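Local coordinates for protein PlzA (Borrelia burgdorferi, PDB 7MIE) that binds the bacterial second messenger c-di-GMP through a PilZ domain and probably serves as a signalling receptor in the Lyme disease spirochaete, at residues N56-R61 against G69-I74; D188-K193 against C201-L206; K40-S45 against Q167-R172. All coordinates share one frame; numbering follows the deposited sequence.

Overall arrangement
The strands of the chain form two antiparallel sheets, and the three contacts sample both and the path between them. Contact 1 is a hairpin in the first sheet and contact 2 a hairpin in the second, their centres about 31 Å apart on opposite sides of the chain's centre. Contact 3 pairs residues 40-45, which precede contact 1, with 167-172, which follow it; contact 2 comes last. The centres of contacts 1 and 3 are about 17 Å apart, and the contacts touch because strands 42-43 and 65-74 are neighbours in one sheet. Contacts 2 and 3, about 21 Å apart between centres, both reach c-di-GMP; loop 167-172, which carries two ligand-binding arginines, also packs on residues 40-45.

Contact 1: residues N56-R61 against G69-I74; sequences NTIEMR and GVIYSI
Asn56 and Ile71 meet at the open end of a beta hairpin, strands 57-62 and 65-74, in the antiparallel sheet of the PilZN3 region. Their backbones are joined by the bond from Ile71 N to Asn56 O (2.9 Å), and the same oxygen has Val70 CA only 3.3 Å away in a CA-H...O contact. Further along, Ile58 and Gly69 form a hydrogen-bonded antiparallel pair, with Gly69 N to Ile58 O at 2.9 Å and Ile58 N to Gly69 O at 3.1 Å. Thr57 and Val70 are the intervening non-hydrogen-bonded pair. The axes of the short strand segments make an angle of 118°, so the strands cross steeply here, although the pairing continues toward the turn, where Met60 bonds Ala67.

The Asn56 amide extends the backbone pairing with its side chain. ND2 reaches Ile71 O at 3.0 Å, but the N-H...O angle of 131° marks this bond as weak; a stronger partner of ND2 is Asn284 OD1. On the other branch, OD1 lies 3.5 Å from Ile71 CB and accepts a bond from Asn49 ND2, so partners at both ends of the amide fix its rotation. Ile71 O is also held by His280 NE2 of helix 273-283, which ties this corner to the C-terminal helix.

Beneath the backbone, Ile58 and Ile71 both pack on Leu81 of strand 78-84 and approach each other at 4.3 Å between Ile58 CG2 and Ile71 CG1. With Ile58 CG1 swung opposite the backbone N (chi1 -172°), the CG2 methyl is left against the glycine peptide, 3.8 Å from Gly69 O.

Contact 2: residues D188-K193 against C201-L206; sequences DKAFIK and CLIKDL. With C2E (9,9'-[(2R,3R,3aS,5S,7aR,9R,10R,10aS,12S,14aR)-3,5,10,12-tetrahydroxy-5,12-dioxidooctahydro-2H,7H-difuro[3,2-d:3',2'-j][1,3,7,9,2,8]tetraoxadiphosphacyclododecine-2,9-diyl]bis(2-amino-1,9-dihydro-6H-purin-6-one)), chain C.
A beta hairpin of the c-di-GMP-binding sheet brings Asp188, just before strand 189-193, and Ala190 within it against Ile203 and Cys201 of strand 198-207. Ile203 N donates to Asp188 O at 2.8 Å, nearly straight at 171°. Ala190 and Cys201 exchange two backbone bonds, of which Cys201 N to Ala190 O measures 3.0 Å; its donor stands above the carbonyl plane.

Apolar groups fill the face of Ala190 and Cys201. Ala190 CB sits 3.7 Å from Ile203 CG1. With chi1 at 65°, Cys201 SG lies between its own backbone N and carbonyl carbon, from where it reaches Ile192 CG1 at 3.6 Å. Phe231 and Phe233 of strand 228-233 pack on Ala190, and Val213 of strand 210-215 packs on Cys201, so this face points into the PilZ beta-barrel-like core.

One water joins the two segments beside Asp188: it donates to Asp188 OD2 (2.6 Å) and to Ile203 O (2.7 Å), and accepts a bond from Lys204 NZ. The carboxylate and the ammonium group are thus linked through water instead of by direct contact.

Lys204 and Asp205 both face Leu212 in a classic beta bulge. Within this bulge, Asp205 uses a single oxygen, OD1, to accept two bonds from one guanine of c-di-GMP, from N1 and N2, each 2.9 Å from OD1. Ser207 OG binds the same ligand, in the DxS start of the PilZ D/NxSxxG signature.

Contact 3: residues K40-S45 against Q167-R172; sequences KEIKMS and QRIHER. With C2E (9,9'-[(2R,3R,3aS,5S,7aR,9R,10R,10aS,12S,14aR)-3,5,10,12-tetrahydroxy-5,12-dioxidooctahydro-2H,7H-difuro[3,2-d:3',2'-j][1,3,7,9,2,8]tetraoxadiphosphacyclododecine-2,9-diyl]bis(2-amino-1,9-dihydro-6H-purin-6-one)), chain C.
Ser45 OG donates to Glu171 OE2 at a separation so short that its length is doubtful, and receives a weak bond from His170 ND1 at 3.5 Å, with the hydroxyl at the edge of the imidazole and in its plane. Glu171 bends at chi2 (-90°), which brings its carboxylate back to the serine. Away from this polar group, Ile42 CD1 meets Ile169 CD1 at 3.9 Å.

Flanking Ile169, His170 and Glu171 in sequence, Arg168 and Arg172, the two arginines of the PilZ RxxxR motif, hold c-di-GMP. Arg168 reads the Hoogsteen edge of one guanine: NE to N71 is 2.9 Å and almost straight (173°), and NH2 to O61 is also 2.9 Å. Arg172 NH2 grips the phosphate oxygen O11 at 2.8 Å. Its guanidinium lies between C4 of the other guanine, 3.7 Å over one face, and Arg168 NE, 3.4 Å over the opposite face. A second c-di-GMP molecule adds a salt bridge from its O2P to Arg168 NH2.

Further out, Ser45 is the N-cap residue of helix 46-52, and Glu171 OE1 accepts a bond from Glu47 N in that helix's first turn. Tyr208 meets His170 edge-to-face and Lys43 through a cation-pi contact. Around these, Ile42 and Ile169 rest on helix 149-164, Phe283 of helix 273-283 covers Ser45 and Glu171, and Ile42 pairs by backbone bonds with Ile74 of strand 65-74.

Contact 1: residues N56-R61 against G69-I74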
loop_
_atom_site.group_PDB
_atom_site.type_symbol
_atom_site.label_atom_id
_atom_site.label_comp_id
_atom_site.label_asym_id
_atom_site.label_seq_id
_atom_site.Cartn_x
_atom_site.Cartn_y
_atom_site.Cartn_z
ATOM N N ASN A 56 8.466 -1.858 -7.985
ATOM C CA ASN A 56 7.119 -2.161 -7.552
ATOM C C ASN A 56 6.400 -3.019 -8.592
ATOM O O ASN A 56 5.335 -3.514 -8.321
ATOM C CB ASN A 56 6.334 -0.896 -7.188
ATOM C CG ASN A 56 5.508 -1.086 -5.925
ATOM O OD1 ASN A 56 5.947 -1.771 -4.991
ATOM N ND2 ASN A 56 4.273 -0.597 -5.961
ATOM N N THR A 57 6.986 -3.143 -9.779
ATOM C CA THR A 57 6.424 -3.960 -10.844
ATOM C C THR A 57 7.019 -5.347 -10.704
ATOM O O THR A 57 8.194 -5.516 -10.398
ATOM C CB THR A 57 6.699 -3.303 -12.207
ATOM O OG1 THR A 57 5.873 -2.139 -12.249
ATOM C CG2 THR A 57 6.291 -4.186 -13.372
ATOM N N ILE A 58 6.207 -6.386 -10.961
ATOM C CA ILE A 58 6.710 -7.716 -10.729
ATOM C C ILE A 58 6.098 -8.653 -11.784
ATOM O O ILE A 58 4.911 -8.559 -12.035
ATOM C CB ILE A 58 6.306 -8.164 -9.331
ATOM C CG1 ILE A 58 6.987 -9.471 -8.978
ATOM C CG2 ILE A 58 4.793 -8.180 -9.069
ATOM C CD1 ILE A 58 7.258 -9.496 -7.495
ATOM N N GLU A 59 6.890 -9.624 -12.235
ATOM C CA GLU A 59 6.413 -10.623 -13.194
ATOM C C GLU A 59 5.997 -11.900 -12.476
ATOM O O GLU A 59 6.742 -12.430 -11.631
ATOM C CB GLU A 59 7.548 -10.916 -14.177
ATOM C CG GLU A 59 7.035 -11.738 -15.352
ATOM C CD GLU A 59 8.099 -12.152 -16.369
ATOM O OE1 GLU A 59 9.274 -11.728 -16.238
ATOM O OE2 GLU A 59 7.715 -12.876 -17.342
ATOM N N MET A 60 4.802 -12.426 -12.802
ATOM C CA MET A 60 4.388 -13.730 -12.327
ATOM C C MET A 60 4.406 -14.719 -13.496
ATOM O O MET A 60 3.919 -14.363 -14.562
ATOM C CB MET A 60 2.951 -13.629 -11.817
ATOM C CG MET A 60 2.185 -14.943 -11.882
ATOM S SD MET A 60 2.485 -15.883 -10.390
ATOM C CE MET A 60 1.617 -14.748 -9.289
ATOM N N ARG A 61 4.972 -15.915 -13.276
ATOM C CA ARG A 61 4.965 -16.977 -14.269
ATOM C C ARG A 61 4.185 -18.169 -13.741
ATOM O O ARG A 61 4.371 -18.608 -12.595
ATOM C CB ARG A 61 6.378 -17.532 -14.437
ATOM C CG ARG A 61 7.193 -16.824 -15.486
ATOM C CD ARG A 61 6.800 -17.323 -16.877
ATOM N NE ARG A 61 7.608 -16.213 -17.246
ATOM C CZ ARG A 61 8.869 -16.283 -17.645
ATOM N NH1 ARG A 61 9.441 -17.463 -17.831
ATOM N NH2 ARG A 61 9.515 -15.165 -17.914
ATOM N N GLY A 69 2.313 -7.525 -12.602
ATOM C CA GLY A 69 1.401 -6.872 -11.669
ATOM C C GLY A 69 2.187 -5.857 -10.839
ATOM O O GLY A 69 3.289 -5.490 -11.233
ATOM N N VAL A 70 1.560 -5.366 -9.772
ATOM C CA VAL A 70 2.189 -4.313 -8.984
ATOM C C VAL A 70 2.089 -4.768 -7.528
ATOM O O VAL A 70 1.089 -5.347 -7.106
ATOM C CB VAL A 70 1.378 -3.018 -9.222
ATOM C CG1 VAL A 70 1.921 -1.891 -8.375
ATOM C CG2 VAL A 70 1.521 -2.571 -10.697
ATOM N N ILE A 71 3.124 -4.456 -6.730
ATOM C CA ILE A 71 3.071 -4.856 -5.336
ATOM C C ILE A 71 2.211 -3.847 -4.587
ATOM O O ILE A 71 2.439 -2.620 -4.663
ATOM C CB ILE A 71 4.495 -4.897 -4.739
ATOM C CG1 ILE A 71 5.457 -5.754 -5.559
ATOM C CG2 ILE A 71 4.463 -5.303 -3.268
ATOM C CD1 ILE A 71 6.927 -5.734 -5.080
ATOM N N TYR A 72 1.267 -4.390 -3.814
ATOM C CA TYR A 72 0.446 -3.577 -2.924
ATOM C C TYR A 72 1.093 -3.480 -1.531
ATOM O O TYR A 72 1.201 -2.374 -0.982
ATOM C CB TYR A 72 -0.926 -4.249 -2.793
ATOM C CG TYR A 72 -1.797 -3.689 -1.698
ATOM C CD1 TYR A 72 -2.574 -2.556 -1.912
ATOM C CD2 TYR A 72 -1.864 -4.321 -0.462
ATOM C CE1 TYR A 72 -3.409 -2.064 -0.915
ATOM C CE2 TYR A 72 -2.690 -3.844 0.541
ATOM C CZ TYR A 72 -3.457 -2.715 0.309
ATOM O OH TYR A 72 -4.266 -2.243 1.301
ATOM N N SER A 73 1.500 -4.624 -0.975
ATOM C CA SER A 73 2.156 -4.625 0.340
ATOM C C SER A 73 3.083 -5.819 0.431
ATOM O O SER A 73 2.961 -6.753 -0.371
ATOM C CB SER A 73 1.123 -4.662 1.492
ATOM O OG SER A 73 0.466 -5.935 1.560
ATOM N N ILE A 74 3.973 -5.768 1.429
ATOM C CA ILE A 74 4.928 -6.843 1.642
ATOM C C ILE A 74 4.919 -7.250 3.106
ATOM O O ILE A 74 4.744 -6.396 3.983
ATOM C CB ILE A 74 6.311 -6.402 1.138
ATOM C CG1 ILE A 74 7.304 -7.573 1.143
ATOM C CG2 ILE A 74 6.841 -5.216 1.957
ATOM C CD1 ILE A 74 8.527 -7.298 0.251
#

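Contact 2: residues D188-K193 against C201-L206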
loop_
_atom_site.group_PDB
_atom_site.type_symbol
_atom_site.label_atom_id
_atom_site.label_comp_id
_atom_site.label_asym_id
_atom_site.label_seq_id
_atom_site.Cartn_x
_atom_site.Cartn_y
_atom_site.Cartn_z
ATOM N N ASP A 188 -8.356 20.175 -4.254
ATOM C CA ASP A 188 -8.013 20.184 -2.847
ATOM C C ASP A 188 -9.232 20.399 -1.953
ATOM O O ASP A 188 -9.084 20.504 -0.736
ATOM C CB ASP A 188 -6.909 21.210 -2.593
ATOM C CG ASP A 188 -7.305 22.673 -2.739
ATOM O OD1 ASP A 188 -8.415 22.961 -3.254
ATOM O OD2 ASP A 188 -6.504 23.509 -2.323
ATOM N N LYS A 189 -10.436 20.478 -2.538
ATOM C CA LYS A 189 -11.590 20.818 -1.717
ATOM C C LYS A 189 -12.124 19.566 -1.034
ATOM O O LYS A 189 -12.285 18.534 -1.671
ATOM C CB LYS A 189 -12.707 21.463 -2.542
ATOM C CG LYS A 189 -12.409 22.863 -3.065
ATOM C CD LYS A 189 -13.669 23.594 -3.487
ATOM C CE LYS A 189 -13.427 24.538 -4.646
ATOM N NZ LYS A 189 -13.018 23.794 -5.861
ATOM N N ALA A 190 -12.393 19.679 0.269
ATOM C CA ALA A 190 -12.957 18.578 1.031
ATOM C C ALA A 190 -13.880 19.125 2.117
ATOM O O ALA A 190 -14.107 20.336 2.205
ATOM C CB ALA A 190 -11.857 17.723 1.632
ATOM N N PHE A 191 -14.393 18.204 2.937
ATOM C CA PHE A 191 -15.324 18.521 4.003
ATOM C C PHE A 191 -14.890 17.794 5.263
ATOM O O PHE A 191 -14.381 16.676 5.186
ATOM C CB PHE A 191 -16.743 18.072 3.636
ATOM C CG PHE A 191 -17.345 18.789 2.454
ATOM C CD1 PHE A 191 -17.761 20.111 2.559
ATOM C CD2 PHE A 191 -17.499 18.147 1.237
ATOM C CE1 PHE A 191 -18.300 20.784 1.470
ATOM C CE2 PHE A 191 -18.050 18.814 0.149
ATOM C CZ PHE A 191 -18.454 20.130 0.267
ATOM N N ILE A 192 -15.123 18.453 6.400
ATOM C CA ILE A 192 -14.949 17.913 7.734
ATOM C C ILE A 192 -16.303 17.988 8.450
ATOM O O ILE A 192 -16.945 19.037 8.433
ATOM C CB ILE A 192 -13.847 18.734 8.445
ATOM C CG1 ILE A 192 -12.457 18.348 7.933
ATOM C CG2 ILE A 192 -13.927 18.596 9.957
ATOM C CD1 ILE A 192 -12.048 16.928 8.271
ATOM N N LYS A 193 -16.733 16.863 9.042
ATOM C CA LYS A 193 -17.964 16.758 9.815
ATOM C C LYS A 193 -17.645 16.332 11.245
ATOM O O LYS A 193 -16.980 15.318 11.454
ATOM C CB LYS A 193 -18.856 15.655 9.248
ATOM C CG LYS A 193 -19.639 16.011 7.997
ATOM C CD LYS A 193 -20.784 15.067 7.701
ATOM C CE LYS A 193 -20.329 13.697 7.239
ATOM N NZ LYS A 193 -19.869 13.708 5.830
ATOM N N CYS A 201 -13.110 22.551 3.918
ATOM C CA CYS A 201 -11.702 22.650 4.265
ATOM C C CYS A 201 -10.868 22.496 2.997
ATOM O O CYS A 201 -11.406 22.134 1.957
ATOM C CB CYS A 201 -11.331 21.647 5.358
ATOM S SG CYS A 201 -11.475 19.909 4.859
ATOM N N LEU A 202 -9.567 22.793 3.086
ATOM C CA LEU A 202 -8.656 22.509 1.983
ATOM C C LEU A 202 -7.711 21.376 2.406
ATOM O O LEU A 202 -7.174 21.411 3.508
ATOM C CB LEU A 202 -7.868 23.773 1.611
ATOM C CG LEU A 202 -8.707 24.942 1.084
ATOM C CD1 LEU A 202 -7.823 26.060 0.555
ATOM C CD2 LEU A 202 -9.685 24.469 0.015
ATOM N N ILE A 203 -7.534 20.369 1.538
ATOM C CA ILE A 203 -6.535 19.330 1.821
ATOM C C ILE A 203 -5.126 19.913 1.610
ATOM O O ILE A 203 -4.818 20.409 0.523
ATOM C CB ILE A 203 -6.750 18.068 0.955
ATOM C CG1 ILE A 203 -8.206 17.565 0.954
ATOM C CG2 ILE A 203 -5.744 16.982 1.381
ATOM C CD1 ILE A 203 -8.515 16.574 -0.149
ATOM N N LYS A 204 -4.262 19.791 2.629
ATOM C CA LYS A 204 -2.867 20.211 2.552
ATOM C C LYS A 204 -1.937 19.019 2.324
ATOM O O LYS A 204 -0.960 19.164 1.598
ATOM C CB LYS A 204 -2.455 21.008 3.791
ATOM C CG LYS A 204 -3.290 22.261 4.042
ATOM C CD LYS A 204 -3.636 23.073 2.789
ATOM C CE LYS A 204 -2.492 23.911 2.243
ATOM N NZ LYS A 204 -2.898 24.699 1.043
ATOM N N ASP A 205 -2.225 17.862 2.952
ATOM C CA ASP A 205 -1.463 16.654 2.674
ATOM C C ASP A 205 -2.309 15.412 2.943
ATOM O O ASP A 205 -3.316 15.482 3.666
ATOM C CB ASP A 205 -0.080 16.660 3.355
ATOM C CG ASP A 205 -0.059 16.547 4.873
ATOM O OD1 ASP A 205 -0.679 15.622 5.386
ATOM O OD2 ASP A 205 0.634 17.397 5.543
ATOM N N LEU A 206 -1.913 14.316 2.293
ATOM C CA LEU A 206 -2.586 13.021 2.426
ATOM C C LEU A 206 -1.549 11.924 2.649
ATOM O O LEU A 206 -0.447 11.985 2.111
ATOM C CB LEU A 206 -3.344 12.669 1.135
ATOM C CG LEU A 206 -4.555 13.540 0.780
ATOM C CD1 LEU A 206 -5.162 13.091 -0.561
ATOM C CD2 LEU A 206 -5.615 13.418 1.892
HETATM P P1 C2E C . -0.325 9.362 15.722
HETATM O O2P C2E C . -0.170 10.755 16.159
HETATM O O1P C2E C . -1.311 8.439 16.393
HETATM O "O5'" C2E C . -0.889 9.488 14.222
HETATM C "C5'" C2E C . -1.299 8.283 13.554
HETATM C "C4'" C2E C . -1.334 8.526 12.063
HETATM O "O4'" C2E C . -2.230 9.621 11.771
HETATM C "C3'" C2E C . -0.009 8.967 11.435
HETATM O "O3'" C2E C . 0.752 7.791 11.181
HETATM C "C2'" C2E C . -0.555 9.489 10.078
HETATM O "O2'" C2E C . -0.931 8.395 9.265
HETATM C "C1'" C2E C . -1.857 10.178 10.522
HETATM N N9 C2E C . -1.691 11.614 10.679
HETATM C C8 C2E C . -1.656 12.378 11.823
HETATM N N7 C2E C . -1.490 13.651 11.588
HETATM C C5 C2E C . -1.369 13.719 10.196
HETATM C C6 C2E C . -1.142 14.828 9.349
HETATM O O6 C2E C . -0.930 16.000 9.695
HETATM N N1 C2E C . -1.079 14.433 8.001
HETATM C C2 C2E C . -1.237 13.142 7.538
HETATM N N2 C2E C . -1.139 12.925 6.209
HETATM N N3 C2E C . -1.445 12.095 8.330
HETATM C C4 C2E C . -1.500 12.470 9.639
HETATM P P11 C2E C . 2.341 7.971 10.923
HETATM O O21 C2E C . 2.782 6.612 10.498
HETATM O O11 C2E C . 2.501 9.101 9.942
HETATM O O5A C2E C . 2.879 8.466 12.361
HETATM C C5A C2E C . 2.984 7.428 13.368
HETATM C C4A C2E C . 3.203 8.082 14.703
HETATM O O4A C2E C . 4.468 8.784 14.707
HETATM C C3A C2E C . 2.171 9.155 15.050
HETATM O O3A C2E C . 1.015 8.484 15.548
HETATM C C2A C2E C . 2.953 9.977 16.071
HETATM O O2A C2E C . 3.000 9.352 17.346
HETATM C C1A C2E C . 4.336 9.989 15.407
HETATM N N91 C2E C . 4.582 11.129 14.545
HETATM C C81 C2E C . 4.630 11.151 13.166
HETATM N N71 C2E C . 4.871 12.351 12.705
HETATM C C51 C2E C . 5.003 13.163 13.835
HETATM C C61 C2E C . 5.280 14.555 13.963
HETATM O O61 C2E C . 5.501 15.408 13.094
HETATM N N11 C2E C . 5.330 14.944 15.299
HETATM C C21 C2E C . 5.088 14.131 16.378
HETATM N N21 C2E C . 5.174 14.717 17.584
HETATM N N31 C2E C . 4.875 12.818 16.275
HETATM C C41 C2E C . 4.823 12.410 14.969
HETATM O O HOH W 1 -4.426 22.627 -0.986
#

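Contact 3: residues K40-S45 against Q167-R172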
loop_
_atom_site.group_PDB
_atom_site.type_symbol
_atom_site.label_atom_id
_atom_site.label_comp_id
_atom_site.label_asym_id
_atom_site.label_seq_id
_atom_site.Cartn_x
_atom_site.Cartn_y
_atom_site.Cartn_z
ATOM N N LYS A 40 0.815 -9.292 9.457
ATOM C CA LYS A 40 1.048 -7.857 9.354
ATOM C C LYS A 40 1.730 -7.514 8.039
ATOM O O LYS A 40 2.303 -8.387 7.415
ATOM C CB LYS A 40 1.925 -7.388 10.520
ATOM C CG LYS A 40 1.325 -7.700 11.900
ATOM C CD LYS A 40 -0.087 -7.176 12.116
ATOM C CE LYS A 40 -0.509 -7.427 13.570
ATOM N NZ LYS A 40 -1.885 -6.901 13.760
ATOM N N GLU A 41 1.617 -6.261 7.590
ATOM C CA GLU A 41 2.168 -5.923 6.283
ATOM C C GLU A 41 2.681 -4.488 6.267
ATOM O O GLU A 41 2.275 -3.659 7.095
ATOM C CB GLU A 41 1.079 -6.085 5.200
ATOM C CG GLU A 41 -0.051 -5.033 5.339
ATOM C CD GLU A 41 -1.310 -5.092 4.470
ATOM O OE1 GLU A 41 -1.309 -5.843 3.484
ATOM O OE2 GLU A 41 -2.274 -4.315 4.762
ATOM N N ILE A 42 3.491 -4.166 5.233
ATOM C CA ILE A 42 3.890 -2.797 4.968
ATOM C C ILE A 42 3.403 -2.448 3.562
ATOM O O ILE A 42 3.753 -3.133 2.598
ATOM C CB ILE A 42 5.439 -2.715 5.025
ATOM C CG1 ILE A 42 6.022 -3.106 6.405
ATOM C CG2 ILE A 42 5.898 -1.324 4.576
ATOM C CD1 ILE A 42 5.562 -2.157 7.539
ATOM N N LYS A 43 2.538 -1.425 3.480
ATOM C CA LYS A 43 2.054 -0.924 2.186
ATOM C C LYS A 43 3.176 -0.221 1.432
ATOM O O LYS A 43 4.001 0.468 2.022
ATOM C CB LYS A 43 0.792 -0.058 2.306
ATOM C CG LYS A 43 -0.410 -0.851 2.799
ATOM C CD LYS A 43 -1.727 -0.116 2.905
ATOM C CE LYS A 43 -1.728 1.002 3.919
ATOM N NZ LYS A 43 -1.612 0.521 5.339
ATOM N N MET A 44 3.188 -0.365 0.084
ATOM C CA MET A 44 4.297 0.172 -0.695
ATOM C C MET A 44 4.116 1.661 -0.999
ATOM O O MET A 44 3.003 2.157 -1.196
ATOM C CB MET A 44 4.481 -0.609 -2.005
ATOM C CG MET A 44 4.551 -2.088 -1.769
ATOM S SD MET A 44 5.917 -2.617 -0.642
ATOM C CE MET A 44 7.224 -2.316 -1.791
ATOM N N SER A 45 5.245 2.385 -1.008
ATOM C CA SER A 45 5.337 3.780 -1.436
ATOM C C SER A 45 6.738 3.981 -2.005
ATOM O O SER A 45 7.603 3.108 -1.846
ATOM C CB SER A 45 5.079 4.725 -0.276
ATOM O OG SER A 45 6.257 4.792 0.547
ATOM N N GLN A 167 7.337 6.860 15.038
ATOM C CA GLN A 167 7.749 7.739 13.939
ATOM C C GLN A 167 6.970 7.337 12.691
ATOM O O GLN A 167 6.335 6.281 12.663
ATOM C CB GLN A 167 9.265 7.663 13.730
ATOM C CG GLN A 167 9.771 6.295 13.337
ATOM C CD GLN A 167 11.279 6.209 13.510
ATOM O OE1 GLN A 167 12.014 5.931 12.577
ATOM N NE2 GLN A 167 11.763 6.454 14.715
ATOM N N ARG A 168 7.077 8.162 11.635
ATOM C CA ARG A 168 6.379 7.880 10.388
ATOM C C ARG A 168 7.120 6.801 9.616
ATOM O O ARG A 168 8.333 6.784 9.629
ATOM C CB ARG A 168 6.425 9.113 9.471
ATOM C CG ARG A 168 5.805 10.345 10.117
ATOM C CD ARG A 168 5.825 11.550 9.174
ATOM N NE ARG A 168 5.600 12.751 9.946
ATOM C CZ ARG A 168 5.627 13.980 9.444
ATOM N NH1 ARG A 168 5.795 14.154 8.138
ATOM N NH2 ARG A 168 5.426 15.005 10.258
ATOM N N ILE A 169 6.399 5.939 8.898
ATOM C CA ILE A 169 7.136 5.067 7.984
ATOM C C ILE A 169 6.915 5.468 6.521
ATOM O O ILE A 169 7.746 5.155 5.668
ATOM C CB ILE A 169 6.868 3.560 8.205
ATOM C CG1 ILE A 169 5.401 3.176 8.038
ATOM C CG2 ILE A 169 7.426 3.086 9.545
ATOM C CD1 ILE A 169 5.208 1.760 7.507
ATOM N N HIS A 170 5.791 6.116 6.232
ATOM C CA HIS A 170 5.528 6.578 4.875
ATOM C C HIS A 170 5.649 8.092 4.721
ATOM O O HIS A 170 5.345 8.879 5.630
ATOM C CB HIS A 170 4.094 6.239 4.462
ATOM C CG HIS A 170 3.840 4.765 4.349
ATOM N ND1 HIS A 170 4.356 3.990 3.335
ATOM C CD2 HIS A 170 3.171 3.911 5.150
ATOM C CE1 HIS A 170 3.996 2.713 3.517
ATOM N NE2 HIS A 170 3.260 2.644 4.582
ATOM N N GLU A 171 5.992 8.486 3.492
ATOM C CA GLU A 171 5.914 9.882 3.093
ATOM C C GLU A 171 4.441 10.313 3.060
ATOM O O GLU A 171 3.492 9.535 2.907
ATOM C CB GLU A 171 6.663 10.101 1.767
ATOM C CG GLU A 171 6.098 9.323 0.575
ATOM C CD GLU A 171 6.687 7.941 0.346
ATOM O OE1 GLU A 171 7.130 7.690 -0.760
ATOM O OE2 GLU A 171 6.697 7.112 1.304
ATOM N N ARG A 172 4.283 11.608 3.254
ATOM C CA ARG A 172 3.000 12.256 3.099
ATOM C C ARG A 172 3.037 13.000 1.775
ATOM O O ARG A 172 4.085 13.536 1.373
ATOM C CB ARG A 172 2.754 13.169 4.304
ATOM C CG ARG A 172 2.629 12.364 5.593
ATOM C CD ARG A 172 2.523 13.284 6.789
ATOM N NE ARG A 172 2.422 12.386 7.943
ATOM C CZ ARG A 172 2.279 12.797 9.205
ATOM N NH1 ARG A 172 2.168 14.085 9.466
ATOM N NH2 ARG A 172 2.224 11.899 10.178
HETATM P P1 C2E C . -0.325 9.362 15.722
HETATM O O2P C2E C . -0.170 10.755 16.159
HETATM O O1P C2E C . -1.311 8.439 16.393
HETATM O "O5'" C2E C . -0.889 9.488 14.222
HETATM C "C5'" C2E C . -1.299 8.283 13.554
HETATM C "C4'" C2E C . -1.334 8.526 12.063
HETATM O "O4'" C2E C . -2.230 9.621 11.771
HETATM C "C3'" C2E C . -0.009 8.967 11.435
HETATM O "O3'" C2E C . 0.752 7.791 11.181
HETATM C "C2'" C2E C . -0.555 9.489 10.078
HETATM O "O2'" C2E C . -0.931 8.395 9.265
HETATM C "C1'" C2E C . -1.857 10.178 10.522
HETATM N N9 C2E C . -1.691 11.614 10.679
HETATM C C8 C2E C . -1.656 12.378 11.823
HETATM N N7 C2E C . -1.490 13.651 11.588
HETATM C C5 C2E C . -1.369 13.719 10.196
HETATM C C6 C2E C . -1.142 14.828 9.349
HETATM O O6 C2E C . -0.930 16.000 9.695
HETATM N N1 C2E C . -1.079 14.433 8.001
HETATM C C2 C2E C . -1.237 13.142 7.538
HETATM N N2 C2E C . -1.139 12.925 6.209
HETATM N N3 C2E C . -1.445 12.095 8.330
HETATM C C4 C2E C . -1.500 12.470 9.639
HETATM P P11 C2E C . 2.341 7.971 10.923
HETATM O O21 C2E C . 2.782 6.612 10.498
HETATM O O11 C2E C . 2.501 9.101 9.942
HETATM O O5A C2E C . 2.879 8.466 12.361
HETATM C C5A C2E C . 2.984 7.428 13.368
HETATM C C4A C2E C . 3.203 8.082 14.703
HETATM O O4A C2E C . 4.468 8.784 14.707
HETATM C C3A C2E C . 2.171 9.155 15.050
HETATM O O3A C2E C . 1.015 8.484 15.548
HETATM C C2A C2E C . 2.953 9.977 16.071
HETATM O O2A C2E C . 3.000 9.352 17.346
HETATM C C1A C2E C . 4.336 9.989 15.407
HETATM N N91 C2E C . 4.582 11.129 14.545
HETATM C C81 C2E C . 4.630 11.151 13.166
HETATM N N71 C2E C . 4.871 12.351 12.705
HETATM C C51 C2E C . 5.003 13.163 13.835
HETATM C C61 C2E C . 5.280 14.555 13.963
HETATM O O61 C2E C . 5.501 15.408 13.094
HETATM N N11 C2E C . 5.330 14.944 15.299
HETATM C C21 C2E C . 5.088 14.131 16.378
HETATM N N21 C2E C . 5.174 14.717 17.584
HETATM N N31 C2E C . 4.875 12.818 16.275
HETATM C C41 C2E C . 4.823 12.410 14.969
#